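CDP-4-keto-6-deoxy-D-glucose-3-dehydrase (PDB 3BB8) probably catalyses the pyridoxal-phosphate-dependent C-3 dehydration of CDP-4-keto-6-deoxy-D-glucose in lipopolysaccharide sugar biosynthesis, on an aspartate aminotransferase fold. Local coordinates at residues 14-19 and 42-47. The protein carries 1 engineered substitution. Numbering follows the deposited sequence.
Sequences VAQYAE and GTKELQ
Thr43 packs its methyl group against Ala15 where the N-terminal helical arm, helices 6-15 and 17-21, lies over the start of helix 43-55 in this aspartate aminotransferase fold. CG2 of Thr43 comes 3.3 Å from CA of Ala15, a tight meeting of aliphatic groups. With chi1 at -57° OG1 of Thr43 sits beside the backbone N and faces Ala18, 3.3 Å from its CB, while CG2 is anti to that N and faces Ala15. The same hydroxyl donates a weak hydrogen bond to OE2 of Glu19, 3.1 Å away; the Glu19 chain leaves its CA away from helix 43-55 and bends at chi2 (-45°) to bring its acid group back. On the next turn of helix 43-55, the Gln47 side chain runs across that of Val14, CG to CG1 at 3.6 Å, and CB of Leu46 touches the same methyl at 4.1 Å. The Gln47 amide continues past CB of Ala15, and its NE2 hydrogen-bonds to the carbonyl O of Ala11, tying the two helices together one turn earlier in the arm. Val14 also packs on Ile10 of the second subunit and Leu46 on Ser53 of that subunit, so this contact is part of the dimer interface. Behind it, Glu45 forms a salt bridge with Arg305 of helix 293-323. Gly42 is the N-cap of helix 43-55, and its O accepts the backbone hydrogen bond from Leu46 N at 3.2 Å.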
loop_
_atom_site.group_PDB
_atom_site.type_symbol
_atom_site.label_atom_id
_atom_site.label_comp_id
_atom_site.label_asym_id
_atom_site.label_seq_id
_atom_site.Cartn_x
_atom_site.Cartn_y
_atom_site.Cartn_z
ATOM N N VAL A 14 22.560 -20.656 -1.651
ATOM C CA VAL A 14 22.142 -19.306 -1.303
ATOM C C VAL A 14 23.037 -18.797 -0.175
ATOM O O VAL A 14 23.606 -17.708 -0.267
ATOM C CB VAL A 14 20.657 -19.271 -0.851
ATOM C CG1 VAL A 14 20.320 -17.924 -0.235
ATOM C CG2 VAL A 14 19.751 -19.524 -2.040
ATOM N N ALA A 15 23.171 -19.596 0.882
ATOM C CA ALA A 15 24.002 -19.218 2.023
ATOM C C ALA A 15 25.446 -18.967 1.593
ATOM O O ALA A 15 26.205 -18.300 2.295
ATOM C CB ALA A 15 23.955 -20.308 3.090
ATOM N N GLN A 16 25.816 -19.499 0.433
ATOM C CA GLN A 16 27.169 -19.339 -0.082
ATOM C C GLN A 16 27.240 -18.207 -1.098
ATOM O O GLN A 16 28.323 -17.719 -1.422
ATOM C CB GLN A 16 27.644 -20.652 -0.709
ATOM C CG GLN A 16 27.616 -21.838 0.254
ATOM C CD GLN A 16 27.852 -23.175 -0.432
ATOM O OE1 GLN A 16 27.749 -24.233 0.196
ATOM N NE2 GLN A 16 28.172 -23.136 -1.724
ATOM N N TYR A 17 26.085 -17.797 -1.607
ATOM C CA TYR A 17 26.023 -16.700 -2.566
ATOM C C TYR A 17 26.025 -15.416 -1.744
ATOM O O TYR A 17 26.492 -14.370 -2.191
ATOM C CB TYR A 17 24.732 -16.771 -3.387
ATOM C CG TYR A 17 24.561 -15.622 -4.359
ATOM C CD1 TYR A 17 24.959 -15.745 -5.690
ATOM C CD2 TYR A 17 24.033 -14.395 -3.940
ATOM C CE1 TYR A 17 24.837 -14.678 -6.581
ATOM C CE2 TYR A 17 23.910 -13.318 -4.823
ATOM C CZ TYR A 17 24.316 -13.467 -6.142
ATOM O OH TYR A 17 24.223 -12.406 -7.019
ATOM N N ALA A 18 25.495 -15.522 -0.530
ATOM C CA ALA A 18 25.406 -14.395 0.386
ATOM C C ALA A 18 26.765 -14.035 0.982
ATOM O O ALA A 18 26.991 -12.893 1.388
ATOM C CB ALA A 18 24.413 -14.718 1.501
ATOM N N GLU A 19 27.666 -15.012 1.033
ATOM C CA GLU A 19 29.004 -14.799 1.581
ATOM C C GLU A 19 29.770 -13.807 0.726
ATOM O O GLU A 19 30.472 -12.936 1.236
ATOM C CB GLU A 19 29.779 -16.117 1.632
ATOM C CG GLU A 19 29.111 -17.197 2.459
ATOM C CD GLU A 19 28.592 -16.669 3.781
ATOM O OE1 GLU A 19 29.366 -16.003 4.499
ATOM O OE2 GLU A 19 27.410 -16.923 4.098
ATOM N N GLY A 42 21.648 -10.296 5.154
ATOM C CA GLY A 42 22.592 -11.353 4.867
ATOM C C GLY A 42 21.957 -12.666 4.461
ATOM O O GLY A 42 20.824 -12.709 3.968
ATOM N N THR A 43 22.703 -13.745 4.679
ATOM C CA THR A 43 22.279 -15.096 4.340
ATOM C C THR A 43 20.846 -15.419 4.739
ATOM O O THR A 43 20.048 -15.840 3.906
ATOM C CB THR A 43 23.219 -16.124 4.990
ATOM O OG1 THR A 43 24.563 -15.867 4.563
ATOM C CG2 THR A 43 22.827 -17.533 4.591
ATOM N N LYS A 44 20.518 -15.218 6.009
ATOM C CA LYS A 44 19.181 -15.513 6.497
ATOM C C LYS A 44 18.083 -14.810 5.689
ATOM O O LYS A 44 17.116 -15.449 5.267
ATOM C CB LYS A 44 19.071 -15.126 7.968
ATOM C CG LYS A 44 17.882 -15.741 8.680
ATOM C CD LYS A 44 18.022 -17.257 8.794
ATOM C CE LYS A 44 16.916 -17.860 9.656
ATOM N NZ LYS A 44 17.188 -19.290 9.991
ATOM N N GLU A 45 18.235 -13.505 5.466
ATOM C CA GLU A 45 17.237 -12.754 4.716
ATOM C C GLU A 45 17.022 -13.343 3.334
ATOM O O GLU A 45 15.888 -13.631 2.955
ATOM C CB GLU A 45 17.631 -11.278 4.565
ATOM C CG GLU A 45 17.565 -10.440 5.846
ATOM C CD GLU A 45 18.684 -10.765 6.814
ATOM O OE1 GLU A 45 19.775 -11.137 6.340
ATOM O OE2 GLU A 45 18.488 -10.640 8.039
ATOM N N LEU A 46 18.102 -13.527 2.581
ATOM C CA LEU A 46 17.971 -14.071 1.234
ATOM C C LEU A 46 17.407 -15.481 1.231
ATOM O O LEU A 46 16.662 -15.853 0.324
ATOM C CB LEU A 46 19.311 -14.064 0.496
ATOM C CG LEU A 46 19.784 -12.706 -0.039
ATOM C CD1 LEU A 46 20.335 -11.878 1.109
ATOM C CD2 LEU A 46 20.850 -12.913 -1.109
ATOM N N GLN A 47 17.756 -16.264 2.245
ATOM C CA GLN A 47 17.271 -17.633 2.315
ATOM C C GLN A 47 15.753 -17.672 2.471
ATOM O O GLN A 47 15.054 -18.293 1.657
ATOM C CB GLN A 47 17.946 -18.379 3.462
ATOM C CG GLN A 47 19.428 -18.646 3.214
ATOM C CD GLN A 47 20.049 -19.554 4.259
ATOM O OE1 GLN A 47 19.959 -19.293 5.460
ATOM N NE2 GLN A 47 20.689 -20.629 3.803
#